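PDB 6IL9: fructuronate-tagaturonate epimerase UxaE from Cohnella laeviribosi in complex with 1 glycerol from Cohnella laeviribosi, which catalyses the interconversion of tagaturonate and fructuronate by epimerisation, on a TIM-barrel scaffold that holds a zinc ion. Local coordinates for residues D160-E165 / R169-L174; I252-K257 / V266-S271; Q137-A142 / E153-D158; Q85-Q90 / H117-Q122. One frame throughout, in Å; residues are numbered along the deposited sequence.

Interaction 1. Residues D160-E165 / R169-L174; sequences DHLKKE and RMALDL. With ZN (zinc ion), chain C.
Strand 156-162 and helix 165-173 open a beta-alpha-beta unit of the TIM barrel; L162 with A171 packs the strand end on the helix, and E165 with R169 closes the helix's first turn. The L162 side chain points toward the helix and touches it methyl to methyl, CD1 lying 4.0 Å from A171 CB. Both residues also pack on L179 of strand 178-182, which completes the unit. K164 is the N-cap, and in the first turn R169 N donates to E165 O at 2.9 Å with an N-H...O angle of 168°. A bend at chi3 (-63°) turns the R169 chain back, so that E165 O sits 3.7 Å above one face of the guanidinium, toward its rim, while NH1 lies 3.7 Å from E165 CB. The charged ends do not form a salt bridge: E165 OE2 and R169 NH1 stay 4.3 Å apart, and Y258 OH is hydrogen-bonded to both. On the strand side, H161 NE2 binds zinc at 2.4 Å; D273 and H343 are its other protein ligands, and D182 OD2 is hydrogen-bonded to H161 ND1, which should restrain the rotation of the imidazole. The E165 carboxylate also meets K257 in a salt bridge and Y253 OH in a hydrogen bond, a setting that would favour its negative charge.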
loop_
_atom_site.group_PDB
_atom_site.type_symbol
_atom_site.label_atom_id
_atom_site.label_comp_id
_atom_site.label_asym_id
_atom_site.label_seq_id
_atom_site.Cartn_x
_atom_site.Cartn_y
_atom_site.Cartn_z
ATOM N N ASP A 160 -3.712 4.534 -4.073
ATOM C CA ASP A 160 -4.387 4.056 -2.879
ATOM C C ASP A 160 -5.263 5.153 -2.292
ATOM O O ASP A 160 -4.886 6.326 -2.295
ATOM C CB ASP A 160 -3.338 3.599 -1.862
ATOM C CG ASP A 160 -3.942 2.979 -0.627
ATOM O OD1 ASP A 160 -5.078 2.464 -0.698
ATOM O OD2 ASP A 160 -3.274 3.019 0.427
ATOM N N HIS A 161 -6.445 4.766 -1.806
ATOM C CA HIS A 161 -7.338 5.670 -1.076
ATOM C C HIS A 161 -7.672 6.930 -1.867
ATOM O O HIS A 161 -7.654 8.040 -1.327
ATOM C CB HIS A 161 -6.733 6.075 0.263
ATOM C CG HIS A 161 -7.098 5.168 1.384
ATOM N ND1 HIS A 161 -8.382 5.082 1.878
ATOM C CD2 HIS A 161 -6.347 4.319 2.120
ATOM C CE1 HIS A 161 -8.409 4.201 2.859
ATOM N NE2 HIS A 161 -7.185 3.736 3.036
ATOM N N LEU A 162 -7.998 6.753 -3.147
ATOM C CA LEU A 162 -8.407 7.883 -3.976
ATOM C C LEU A 162 -9.862 8.253 -3.705
ATOM O O LEU A 162 -10.732 7.387 -3.569
ATOM C CB LEU A 162 -8.227 7.561 -5.457
ATOM C CG LEU A 162 -6.866 7.064 -5.958
ATOM C CD1 LEU A 162 -6.972 6.681 -7.420
ATOM C CD2 LEU A 162 -5.775 8.096 -5.757
ATOM N N LYS A 163 -10.124 9.560 -3.641
ATOM C CA LYS A 163 -11.442 10.112 -3.351
ATOM C C LYS A 163 -11.890 11.130 -4.386
ATOM O O LYS A 163 -13.081 11.206 -4.693
ATOM C CB LYS A 163 -11.453 10.790 -1.959
ATOM C CG LYS A 163 -11.204 9.852 -0.784
ATOM C CD LYS A 163 -11.199 10.617 0.543
ATOM C CE LYS A 163 -10.351 9.898 1.598
ATOM N NZ LYS A 163 -9.440 10.821 2.347
ATOM N N LYS A 164 -10.967 11.920 -4.920
ATOM C CA LYS A 164 -11.307 13.035 -5.790
ATOM C C LYS A 164 -11.040 12.659 -7.238
ATOM O O LYS A 164 -10.049 11.988 -7.543
ATOM C CB LYS A 164 -10.500 14.280 -5.412
ATOM C CG LYS A 164 -10.703 14.735 -3.989
ATOM C CD LYS A 164 -10.262 16.182 -3.810
ATOM C CE LYS A 164 -10.931 16.823 -2.598
ATOM N NZ LYS A 164 -12.405 16.587 -2.555
ATOM N N GLU A 165 -11.926 13.108 -8.134
ATOM C CA GLU A 165 -11.810 12.738 -9.542
ATOM C C GLU A 165 -10.485 13.199 -10.135
ATOM O O GLU A 165 -9.909 12.509 -10.984
ATOM C CB GLU A 165 -12.981 13.323 -10.336
ATOM C CG GLU A 165 -14.321 12.764 -9.936
ATOM C CD GLU A 165 -15.439 13.213 -10.858
ATOM O OE1 GLU A 165 -16.535 13.514 -10.345
ATOM O OE2 GLU A 165 -15.223 13.262 -12.086
ATOM N N ARG A 169 -7.921 10.797 -12.161
ATOM C CA ARG A 169 -7.379 11.129 -13.476
ATOM C C ARG A 169 -5.859 11.136 -13.462
ATOM O O ARG A 169 -5.222 10.641 -14.399
ATOM C CB ARG A 169 -7.898 12.493 -13.935
ATOM C CG ARG A 169 -9.369 12.521 -14.285
ATOM C CD ARG A 169 -9.719 13.758 -15.119
ATOM N NE ARG A 169 -9.486 15.000 -14.388
ATOM C CZ ARG A 169 -10.359 15.563 -13.556
ATOM N NH1 ARG A 169 -11.539 14.997 -13.331
ATOM N NH2 ARG A 169 -10.049 16.697 -12.941
ATOM N N MET A 170 -5.264 11.712 -12.414
ATOM C CA MET A 170 -3.809 11.759 -12.303
ATOM C C MET A 170 -3.227 10.354 -12.242
ATOM O O MET A 170 -2.285 10.028 -12.971
ATOM C CB MET A 170 -3.406 12.569 -11.070
ATOM C CG MET A 170 -1.914 12.523 -10.723
ATOM S SD MET A 170 -1.493 13.451 -9.216
ATOM C CE MET A 170 -2.419 12.575 -7.950
ATOM N N ALA A 171 -3.791 9.505 -11.379
ATOM C CA ALA A 171 -3.314 8.133 -11.267
ATOM C C ALA A 171 -3.342 7.427 -12.617
ATOM O O ALA A 171 -2.384 6.744 -12.994
ATOM C CB ALA A 171 -4.159 7.371 -10.242
ATOM N N LEU A 172 -4.435 7.573 -13.364
ATOM C CA LEU A 172 -4.498 6.894 -14.654
ATOM C C LEU A 172 -3.484 7.477 -15.629
ATOM O O LEU A 172 -2.844 6.735 -16.383
ATOM C CB LEU A 172 -5.915 6.976 -15.224
ATOM C CG LEU A 172 -6.947 6.110 -14.497
ATOM C CD1 LEU A 172 -8.364 6.608 -14.745
ATOM C CD2 LEU A 172 -6.816 4.674 -14.950
ATOM N N ASP A 173 -3.321 8.804 -15.613
ATOM C CA ASP A 173 -2.379 9.466 -16.513
ATOM C C ASP A 173 -0.943 9.055 -16.236
ATOM O O ASP A 173 -0.117 9.032 -17.151
ATOM C CB ASP A 173 -2.500 10.984 -16.377
ATOM C CG ASP A 173 -3.810 11.511 -16.898
ATOM O OD1 ASP A 173 -4.412 10.839 -17.757
ATOM O OD2 ASP A 173 -4.235 12.600 -16.459
ATOM N N LEU A 174 -0.628 8.740 -14.986
ATOM C CA LEU A 174 0.729 8.410 -14.583
ATOM C C LEU A 174 1.048 6.922 -14.694
ATOM O O LEU A 174 2.168 6.516 -14.366
ATOM C CB LEU A 174 0.969 8.901 -13.151
ATOM C CG LEU A 174 1.062 10.420 -12.988
ATOM C CD1 LEU A 174 1.271 10.805 -11.527
ATOM C CD2 LEU A 174 2.177 10.983 -13.864
HETATM ZN ZN ZN C . -7.729 1.548 3.767
HETATM O O HOH W 1 -6.075 1.862 5.334
#

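Interaction 2. Residues I252-K257 / V266-S271; sequences IYIYEK and VDFEIS
F268 and Y255 both carry CG anti to the backbone nitrogen (chi1 -176° and 178°), and this brings their rings together between strand 267-271 of the TIM barrel and helix 234-259, which precedes it in the chain. F268 points from the strand toward the helix, whereas the neighbouring E269 forms a salt bridge with K366 and a hydrogen bond with H343; the alternation places F268 on the helix-facing side of the barrel wall. The two rings meet obliquely, with centroids 6.0 Å apart and planes at 40°. Contact runs along one side of the phenylalanine: its CD2 is 4.0 Å from Y255 CD1, and its CE2 is 4.0 Å from Y255 CB, so the root of the tyrosine side chain takes part as well as its ring. All three touching residues are buried and apolar at the point of contact. Around them the layer continues, with Y255 on V296 and D297, F268 on I259, and I254 on L181 of the adjacent strand 178-182. I254 starts off in the direction of the strand, but CD1 turns from it, so the other branch makes the contact: I254 CG2 stands 4.2 Å from F268 CE1.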
loop_
_atom_site.group_PDB
_atom_site.type_symbol
_atom_site.label_atom_id
_atom_site.label_comp_id
_atom_site.label_asym_id
_atom_site.label_seq_id
_atom_site.Cartn_x
_atom_site.Cartn_y
_atom_site.Cartn_z
ATOM N N ILE A 252 -20.369 3.087 -9.186
ATOM C CA ILE A 252 -20.763 2.901 -10.578
ATOM C C ILE A 252 -20.323 4.095 -11.418
ATOM O O ILE A 252 -19.817 3.932 -12.533
ATOM C CB ILE A 252 -22.281 2.679 -10.675
ATOM C CG1 ILE A 252 -22.660 1.367 -9.986
ATOM C CG2 ILE A 252 -22.725 2.671 -12.135
ATOM C CD1 ILE A 252 -24.109 1.317 -9.519
ATOM N N TYR A 253 -20.521 5.306 -10.895
ATOM C CA TYR A 253 -20.188 6.525 -11.627
ATOM C C TYR A 253 -18.702 6.580 -11.960
ATOM O O TYR A 253 -18.312 6.891 -13.093
ATOM C CB TYR A 253 -20.605 7.735 -10.791
ATOM C CG TYR A 253 -19.990 9.063 -11.189
ATOM C CD1 TYR A 253 -20.467 9.771 -12.290
ATOM C CD2 TYR A 253 -18.960 9.626 -10.436
ATOM C CE1 TYR A 253 -19.921 11.003 -12.639
ATOM C CE2 TYR A 253 -18.401 10.853 -10.783
ATOM C CZ TYR A 253 -18.885 11.532 -11.887
ATOM O OH TYR A 253 -18.341 12.750 -12.234
ATOM N N ILE A 254 -17.856 6.267 -10.980
ATOM C CA ILE A 254 -16.411 6.267 -11.207
ATOM C C ILE A 254 -16.025 5.160 -12.181
ATOM O O ILE A 254 -15.214 5.366 -13.096
ATOM C CB ILE A 254 -15.666 6.128 -9.865
ATOM C CG1 ILE A 254 -15.874 7.373 -8.985
ATOM C CG2 ILE A 254 -14.192 5.848 -10.097
ATOM C CD1 ILE A 254 -15.432 8.687 -9.627
ATOM N N TYR A 255 -16.576 3.960 -11.989
ATOM C CA TYR A 255 -16.254 2.862 -12.899
ATOM C C TYR A 255 -16.566 3.242 -14.345
ATOM O O TYR A 255 -15.734 3.062 -15.244
ATOM C CB TYR A 255 -17.013 1.586 -12.515
ATOM C CG TYR A 255 -16.688 0.500 -13.514
ATOM C CD1 TYR A 255 -15.453 -0.148 -13.474
ATOM C CD2 TYR A 255 -17.576 0.166 -14.534
ATOM C CE1 TYR A 255 -15.109 -1.096 -14.407
ATOM C CE2 TYR A 255 -17.238 -0.799 -15.481
ATOM C CZ TYR A 255 -16.007 -1.427 -15.403
ATOM O OH TYR A 255 -15.658 -2.376 -16.338
ATOM N N GLU A 256 -17.758 3.792 -14.582
ATOM C CA GLU A 256 -18.152 4.089 -15.952
ATOM C C GLU A 256 -17.397 5.290 -16.510
ATOM O O GLU A 256 -17.064 5.303 -17.699
ATOM C CB GLU A 256 -19.665 4.311 -16.023
ATOM C CG GLU A 256 -20.452 3.046 -15.742
ATOM C CD GLU A 256 -21.960 3.269 -15.642
ATOM O OE1 GLU A 256 -22.413 4.433 -15.583
ATOM O OE2 GLU A 256 -22.696 2.260 -15.621
ATOM N N LYS A 257 -17.096 6.284 -15.673
ATOM C CA LYS A 257 -16.443 7.496 -16.170
ATOM C C LYS A 257 -14.959 7.270 -16.443
ATOM O O LYS A 257 -14.426 7.789 -17.433
ATOM C CB LYS A 257 -16.631 8.647 -15.178
ATOM C CG LYS A 257 -16.256 10.027 -15.746
ATOM C CD LYS A 257 -16.679 11.178 -14.835
ATOM C CE LYS A 257 -16.228 12.533 -15.401
ATOM N NZ LYS A 257 -16.647 13.671 -14.519
ATOM N N VAL A 266 -7.108 -2.227 -15.829
ATOM C CA VAL A 266 -6.983 -1.548 -14.543
ATOM C C VAL A 266 -7.662 -2.414 -13.494
ATOM O O VAL A 266 -8.794 -2.869 -13.694
ATOM C CB VAL A 266 -7.618 -0.141 -14.561
ATOM C CG1 VAL A 266 -7.710 0.425 -13.150
ATOM C CG2 VAL A 266 -6.822 0.806 -15.460
ATOM N N ASP A 267 -6.975 -2.656 -12.391
ATOM C CA ASP A 267 -7.554 -3.404 -11.281
ATOM C C ASP A 267 -8.234 -2.408 -10.356
ATOM O O ASP A 267 -7.568 -1.544 -9.779
ATOM C CB ASP A 267 -6.475 -4.200 -10.549
ATOM C CG ASP A 267 -5.922 -5.341 -11.382
ATOM O OD1 ASP A 267 -6.665 -5.907 -12.223
ATOM O OD2 ASP A 267 -4.740 -5.671 -11.191
ATOM N N PHE A 268 -9.552 -2.530 -10.225
ATOM C CA PHE A 268 -10.390 -1.559 -9.528
ATOM C C PHE A 268 -10.720 -2.117 -8.154
ATOM O O PHE A 268 -11.418 -3.128 -8.048
ATOM C CB PHE A 268 -11.648 -1.320 -10.365
ATOM C CG PHE A 268 -12.588 -0.273 -9.827
ATOM C CD1 PHE A 268 -12.130 0.963 -9.406
ATOM C CD2 PHE A 268 -13.963 -0.525 -9.812
ATOM C CE1 PHE A 268 -13.026 1.935 -8.937
ATOM C CE2 PHE A 268 -14.866 0.438 -9.352
ATOM C CZ PHE A 268 -14.393 1.669 -8.913
ATOM N N GLU A 269 -10.204 -1.479 -7.095
ATOM C CA GLU A 269 -10.496 -1.888 -5.726
ATOM C C GLU A 269 -11.514 -0.937 -5.125
ATOM O O GLU A 269 -11.370 0.282 -5.243
ATOM C CB GLU A 269 -9.235 -1.900 -4.852
ATOM C CG GLU A 269 -9.582 -2.057 -3.374
ATOM C CD GLU A 269 -8.401 -2.428 -2.503
ATOM O OE1 GLU A 269 -7.960 -1.561 -1.721
ATOM O OE2 GLU A 269 -7.927 -3.586 -2.575
ATOM N N ILE A 270 -12.545 -1.487 -4.497
ATOM C CA ILE A 270 -13.535 -0.683 -3.793
ATOM C C ILE A 270 -13.212 -0.754 -2.308
ATOM O O ILE A 270 -13.138 -1.842 -1.729
ATOM C CB ILE A 270 -14.961 -1.160 -4.092
ATOM C CG1 ILE A 270 -15.279 -0.878 -5.563
ATOM C CG2 ILE A 270 -15.948 -0.441 -3.178
ATOM C CD1 ILE A 270 -16.335 -1.770 -6.133
ATOM N N SER A 271 -13.013 0.405 -1.692
ATOM C CA SER A 271 -12.577 0.478 -0.304
ATOM C C SER A 271 -13.677 1.110 0.532
ATOM O O SER A 271 -14.128 2.225 0.246
ATOM C CB SER A 271 -11.262 1.253 -0.193
ATOM O OG SER A 271 -11.114 1.874 1.072
#

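Interaction 3. Residues Q137-A142 / E153-D158; sequences QVIDAA and EGYGAD
The methyl of A142 presses on the CE2 side of the Y155 ring, A142 CB lying 3.6 Å from Y155 CE2, with A142 C farther off over the same face. The contact joins helix 135-149, on the outside of the TIM barrel, to the start of strand 156-162, which follows it in the chain. With chi1 at 74°, CG of Y155 stands between the backbone nitrogen and the carbonyl carbon, and the ring is thereby swung toward the helix, where A143 and, a turn further on, V146 also touch it. Its hydroxyl is buried but has a partner, the carbonyl oxygen of T82. I139 crosses the tyrosine at about a right angle, and its CG2 branch approaches Y155 OH to 4.1 Å. Cutting Y155 back to an alanine would probably leave the T82 carbonyl without this donor and open a gap beside the A142 methyl and I139 CG2. Further into the strand A157 points at the helix, flanked by F176 and by A121 of the neighbouring strand. The second branch of I139 serves this residue, with CG1 and CD1 each 4.1 Å from A157 CB.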
loop_
_atom_site.group_PDB
_atom_site.type_symbol
_atom_site.label_atom_id
_atom_site.label_comp_id
_atom_site.label_asym_id
_atom_site.label_seq_id
_atom_site.Cartn_x
_atom_site.Cartn_y
_atom_site.Cartn_z
ATOM N N GLN A 137 7.490 9.747 -8.263
ATOM C CA GLN A 137 8.580 9.185 -7.474
ATOM C C GLN A 137 8.240 7.794 -6.952
ATOM O O GLN A 137 9.124 6.938 -6.838
ATOM C CB GLN A 137 8.911 10.111 -6.308
ATOM C CG GLN A 137 9.238 11.526 -6.730
ATOM C CD GLN A 137 9.482 12.407 -5.535
ATOM O OE1 GLN A 137 8.568 12.693 -4.771
ATOM N NE2 GLN A 137 10.726 12.828 -5.352
ATOM N N VAL A 138 6.969 7.554 -6.614
ATOM C CA VAL A 138 6.589 6.245 -6.088
ATOM C C VAL A 138 6.790 5.169 -7.155
ATOM O O VAL A 138 7.395 4.118 -6.898
ATOM C CB VAL A 138 5.139 6.284 -5.561
ATOM C CG1 VAL A 138 4.713 4.916 -5.050
ATOM C CG2 VAL A 138 5.032 7.319 -4.431
ATOM N N ILE A 139 6.322 5.429 -8.382
ATOM C CA ILE A 139 6.556 4.469 -9.455
ATOM C C ILE A 139 8.041 4.416 -9.816
ATOM O O ILE A 139 8.578 3.335 -10.070
ATOM C CB ILE A 139 5.670 4.776 -10.679
ATOM C CG1 ILE A 139 4.186 4.578 -10.328
ATOM C CG2 ILE A 139 6.047 3.869 -11.855
ATOM C CD1 ILE A 139 3.219 4.759 -11.534
ATOM N N ASP A 140 8.740 5.571 -9.806
ATOM C CA ASP A 140 10.186 5.567 -10.056
ATOM C C ASP A 140 10.883 4.547 -9.164
ATOM O O ASP A 140 11.689 3.737 -9.633
ATOM C CB ASP A 140 10.812 6.946 -9.787
ATOM C CG ASP A 140 10.469 8.007 -10.837
ATOM O OD1 ASP A 140 10.006 7.685 -11.957
ATOM O OD2 ASP A 140 10.691 9.201 -10.521
ATOM N N ALA A 141 10.597 4.600 -7.859
ATOM C CA ALA A 141 11.293 3.735 -6.912
ATOM C C ALA A 141 11.011 2.266 -7.202
ATOM O O ALA A 141 11.915 1.429 -7.137
ATOM C CB ALA A 141 10.890 4.094 -5.476
ATOM N N ALA A 142 9.758 1.938 -7.556
ATOM C CA ALA A 142 9.417 0.553 -7.876
ATOM C C ALA A 142 10.082 0.084 -9.167
ATOM O O ALA A 142 10.566 -1.050 -9.242
ATOM C CB ALA A 142 7.898 0.395 -7.984
ATOM N N GLU A 153 9.119 -10.649 -13.390
ATOM C CA GLU A 153 7.807 -11.277 -13.293
ATOM C C GLU A 153 6.655 -10.281 -13.302
ATOM O O GLU A 153 5.509 -10.696 -13.493
ATOM C CB GLU A 153 7.720 -12.127 -12.023
ATOM C CG GLU A 153 8.417 -13.470 -12.134
ATOM C CD GLU A 153 9.914 -13.342 -12.242
ATOM O OE1 GLU A 153 10.507 -12.589 -11.438
ATOM O OE2 GLU A 153 10.507 -13.991 -13.134
ATOM N N GLY A 154 6.915 -9.005 -13.085
ATOM C CA GLY A 154 5.868 -7.997 -13.128
ATOM C C GLY A 154 5.525 -7.455 -11.752
ATOM O O GLY A 154 5.476 -8.194 -10.762
ATOM N N TYR A 155 5.268 -6.154 -11.689
ATOM C CA TYR A 155 4.842 -5.505 -10.457
ATOM C C TYR A 155 3.703 -4.547 -10.773
ATOM O O TYR A 155 3.555 -4.081 -11.905
ATOM C CB TYR A 155 5.997 -4.745 -9.771
ATOM C CG TYR A 155 6.364 -3.463 -10.481
ATOM C CD1 TYR A 155 7.266 -3.471 -11.537
ATOM C CD2 TYR A 155 5.817 -2.241 -10.090
ATOM C CE1 TYR A 155 7.592 -2.298 -12.201
ATOM C CE2 TYR A 155 6.129 -1.079 -10.747
ATOM C CZ TYR A 155 7.018 -1.114 -11.801
ATOM O OH TYR A 155 7.324 0.061 -12.445
ATOM N N GLY A 156 2.907 -4.251 -9.749
ATOM C CA GLY A 156 1.789 -3.342 -9.884
ATOM C C GLY A 156 1.978 -2.004 -9.195
ATOM O O GLY A 156 2.864 -1.844 -8.352
ATOM N N ALA A 157 1.132 -1.037 -9.539
ATOM C CA ALA A 157 1.159 0.301 -8.956
ATOM C C ALA A 157 -0.260 0.707 -8.594
ATOM O O ALA A 157 -1.134 0.751 -9.469
ATOM C CB ALA A 157 1.774 1.319 -9.930
ATOM N N ASP A 158 -0.482 1.017 -7.314
ATOM C CA ASP A 158 -1.800 1.245 -6.735
ATOM C C ASP A 158 -1.942 2.712 -6.346
ATOM O O ASP A 158 -1.150 3.230 -5.548
ATOM C CB ASP A 158 -1.984 0.331 -5.515
ATOM C CG ASP A 158 -3.302 0.530 -4.780
ATOM O OD1 ASP A 158 -4.264 1.130 -5.315
ATOM O OD2 ASP A 158 -3.367 0.033 -3.632
#

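Interaction 4. Residues Q85-Q90 / H117-Q122; sequences QAFGKQ and HPILAQ
F87 carries the contact of loop 85-90 with H117 and I119 of strand 117-124, and polar bonds of Q85, G88 and K89 hold the loop on either side of it. Q85 comes first: its side-chain NE2 donates to A86 O at 3.1 Å with an N-H...O angle of 159°, and its backbone is hydrogen-bonded to Y155. After A86 the chain reaches F87, whose ring forms an offset stack with the imidazole of H117, centroids 4.4 Å apart and planes at 14°. The closest pair is F87 CE1 with H117 ND1 at 3.5 Å. H117 CB sits over the same phenyl face in a CH-pi contact, 3.6 Å from the F87 centroid and 10° off the ring normal. I119 instead reaches the ring at its edge, CD1 lying 3.9 Å from F87 CE2. With a leucine in place of F87 the flat partner of the H117 imidazole would be gone, and that ring would probably be freer to turn. G88 has a positive phi, a region that glycine enters readily; the amide nitrogens of F87 and G88 are both hydrogen-bonded to the carboxylate of D267. K89 follows with a salt bridge to D297. H117 and D267 begin their strands, and Y155 lies close to the start of strand 156-162, so the loop lies at the N-terminal end of the TIM barrel, away from H161 and its zinc.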
loop_
_atom_site.group_PDB
_atom_site.type_symbol
_atom_site.label_atom_id
_atom_site.label_comp_id
_atom_site.label_asym_id
_atom_site.label_seq_id
_atom_site.Cartn_x
_atom_site.Cartn_y
_atom_site.Cartn_z
ATOM N N GLN A 85 2.122 -3.331 -14.264
ATOM C CA GLN A 85 1.083 -4.084 -14.955
ATOM C C GLN A 85 -0.049 -4.440 -14.001
ATOM O O GLN A 85 0.148 -4.592 -12.792
ATOM C CB GLN A 85 1.636 -5.369 -15.577
ATOM C CG GLN A 85 2.010 -6.431 -14.559
ATOM C CD GLN A 85 2.187 -7.793 -15.198
ATOM O OE1 GLN A 85 3.261 -8.114 -15.709
ATOM N NE2 GLN A 85 1.128 -8.598 -15.185
ATOM N N ALA A 86 -1.247 -4.559 -14.564
ATOM C CA ALA A 86 -2.380 -5.099 -13.832
ATOM C C ALA A 86 -2.251 -6.614 -13.736
ATOM O O ALA A 86 -1.541 -7.244 -14.518
ATOM C CB ALA A 86 -3.687 -4.730 -14.526
ATOM N N PHE A 87 -2.956 -7.207 -12.763
ATOM C CA PHE A 87 -2.842 -8.644 -12.536
ATOM C C PHE A 87 -4.151 -9.409 -12.663
ATOM O O PHE A 87 -4.112 -10.643 -12.757
ATOM C CB PHE A 87 -2.243 -8.919 -11.148
ATOM C CG PHE A 87 -0.792 -8.575 -11.070
ATOM C CD1 PHE A 87 0.139 -9.336 -11.757
ATOM C CD2 PHE A 87 -0.368 -7.454 -10.375
ATOM C CE1 PHE A 87 1.491 -9.003 -11.724
ATOM C CE2 PHE A 87 0.973 -7.111 -10.343
ATOM C CZ PHE A 87 1.897 -7.884 -11.006
ATOM N N GLY A 88 -5.289 -8.741 -12.664
ATOM C CA GLY A 88 -6.552 -9.463 -12.623
ATOM C C GLY A 88 -6.781 -10.053 -11.238
ATOM O O GLY A 88 -6.007 -9.851 -10.308
ATOM N N LYS A 89 -7.867 -10.816 -11.108
ATOM C CA LYS A 89 -8.384 -11.138 -9.782
ATOM C C LYS A 89 -8.199 -12.601 -9.373
ATOM O O LYS A 89 -8.759 -13.012 -8.347
ATOM C CB LYS A 89 -9.863 -10.734 -9.691
ATOM C CG LYS A 89 -10.757 -11.358 -10.747
ATOM C CD LYS A 89 -12.119 -10.659 -10.819
ATOM C CE LYS A 89 -12.093 -9.538 -11.829
ATOM N NZ LYS A 89 -13.425 -8.880 -11.945
ATOM N N GLN A 90 -7.407 -13.390 -10.102
ATOM C CA GLN A 90 -7.271 -14.820 -9.821
ATOM C C GLN A 90 -5.889 -15.217 -9.313
ATOM O O GLN A 90 -5.355 -16.266 -9.680
ATOM C CB GLN A 90 -7.606 -15.642 -11.060
ATOM C CG GLN A 90 -9.058 -15.966 -11.156
ATOM C CD GLN A 90 -9.576 -16.646 -9.913
ATOM O OE1 GLN A 90 -8.986 -17.611 -9.397
ATOM N NE2 GLN A 90 -10.681 -16.133 -9.407
ATOM N N HIS A 117 2.175 -11.714 -6.375
ATOM C CA HIS A 117 2.576 -10.596 -7.221
ATOM C C HIS A 117 2.678 -9.345 -6.382
ATOM O O HIS A 117 1.752 -9.055 -5.612
ATOM C CB HIS A 117 1.561 -10.368 -8.339
ATOM C CG HIS A 117 1.373 -11.550 -9.230
ATOM N ND1 HIS A 117 2.361 -12.002 -10.077
ATOM C CD2 HIS A 117 0.309 -12.367 -9.417
ATOM C CE1 HIS A 117 1.919 -13.057 -10.738
ATOM N NE2 HIS A 117 0.675 -13.296 -10.360
ATOM N N PRO A 118 3.763 -8.577 -6.512
ATOM C CA PRO A 118 3.927 -7.381 -5.674
ATOM C C PRO A 118 3.311 -6.129 -6.263
ATOM O O PRO A 118 3.542 -5.808 -7.431
ATOM C CB PRO A 118 5.452 -7.239 -5.576
ATOM C CG PRO A 118 5.944 -7.768 -6.924
ATOM C CD PRO A 118 4.955 -8.865 -7.331
ATOM N N ILE A 119 2.526 -5.413 -5.464
ATOM C CA ILE A 119 2.134 -4.046 -5.790
ATOM C C ILE A 119 3.200 -3.175 -5.131
ATOM O O ILE A 119 3.085 -2.780 -3.971
ATOM C CB ILE A 119 0.718 -3.725 -5.314
ATOM C CG1 ILE A 119 -0.254 -4.842 -5.732
ATOM C CG2 ILE A 119 0.271 -2.366 -5.871
ATOM C CD1 ILE A 119 -0.310 -5.132 -7.242
ATOM N N LEU A 120 4.276 -2.911 -5.877
ATOM C CA LEU A 120 5.469 -2.306 -5.279
ATOM C C LEU A 120 5.343 -0.805 -5.125
ATOM O O LEU A 120 6.051 -0.213 -4.302
ATOM C CB LEU A 120 6.703 -2.589 -6.130
ATOM C CG LEU A 120 7.380 -3.933 -6.071
ATOM C CD1 LEU A 120 8.507 -3.874 -7.084
ATOM C CD2 LEU A 120 7.941 -4.169 -4.674
ATOM N N ALA A 121 4.508 -0.174 -5.943
ATOM C CA ALA A 121 4.247 1.256 -5.886
ATOM C C ALA A 121 2.862 1.427 -5.291
ATOM O O ALA A 121 1.859 1.129 -5.945
ATOM C CB ALA A 121 4.335 1.884 -7.279
ATOM N N GLN A 122 2.796 1.893 -4.053
ATOM C CA GLN A 122 1.499 2.054 -3.400
ATOM C C GLN A 122 1.644 3.136 -2.347
ATOM O O GLN A 122 2.360 2.931 -1.368
ATOM C CB GLN A 122 1.044 0.738 -2.768
ATOM C CG GLN A 122 -0.168 0.897 -1.864
ATOM C CD GLN A 122 -0.136 -0.059 -0.693
ATOM O OE1 GLN A 122 -0.361 -1.253 -0.855
ATOM N NE2 GLN A 122 0.150 0.459 0.495
#

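How the interactions relate
All four contacts belong to the eight-stranded barrel. Along the chain interaction 4 closes first, then interactions 3, 1 and 2. Interactions 3 and 4 are the nearest pair, centres 9 Å apart, and use adjacent strands 156-162 and 117-124, bonded through D158 N and A121 O. Interaction 1 lies at the far end of the strand that interaction 3 enters, centres 15 Å apart. Interactions 1 and 2, centres 11 Å apart, also touch where L172 CD2 packs 3.9 Å from V266 CG2, and D267 links interaction 2 to the loop of interaction 4. Interaction 4 thus lies at the N-terminal end of the barrel, interactions 2 and 3 pack helices on its wall, and interaction 1 reaches the C-terminal end, where zinc is bound.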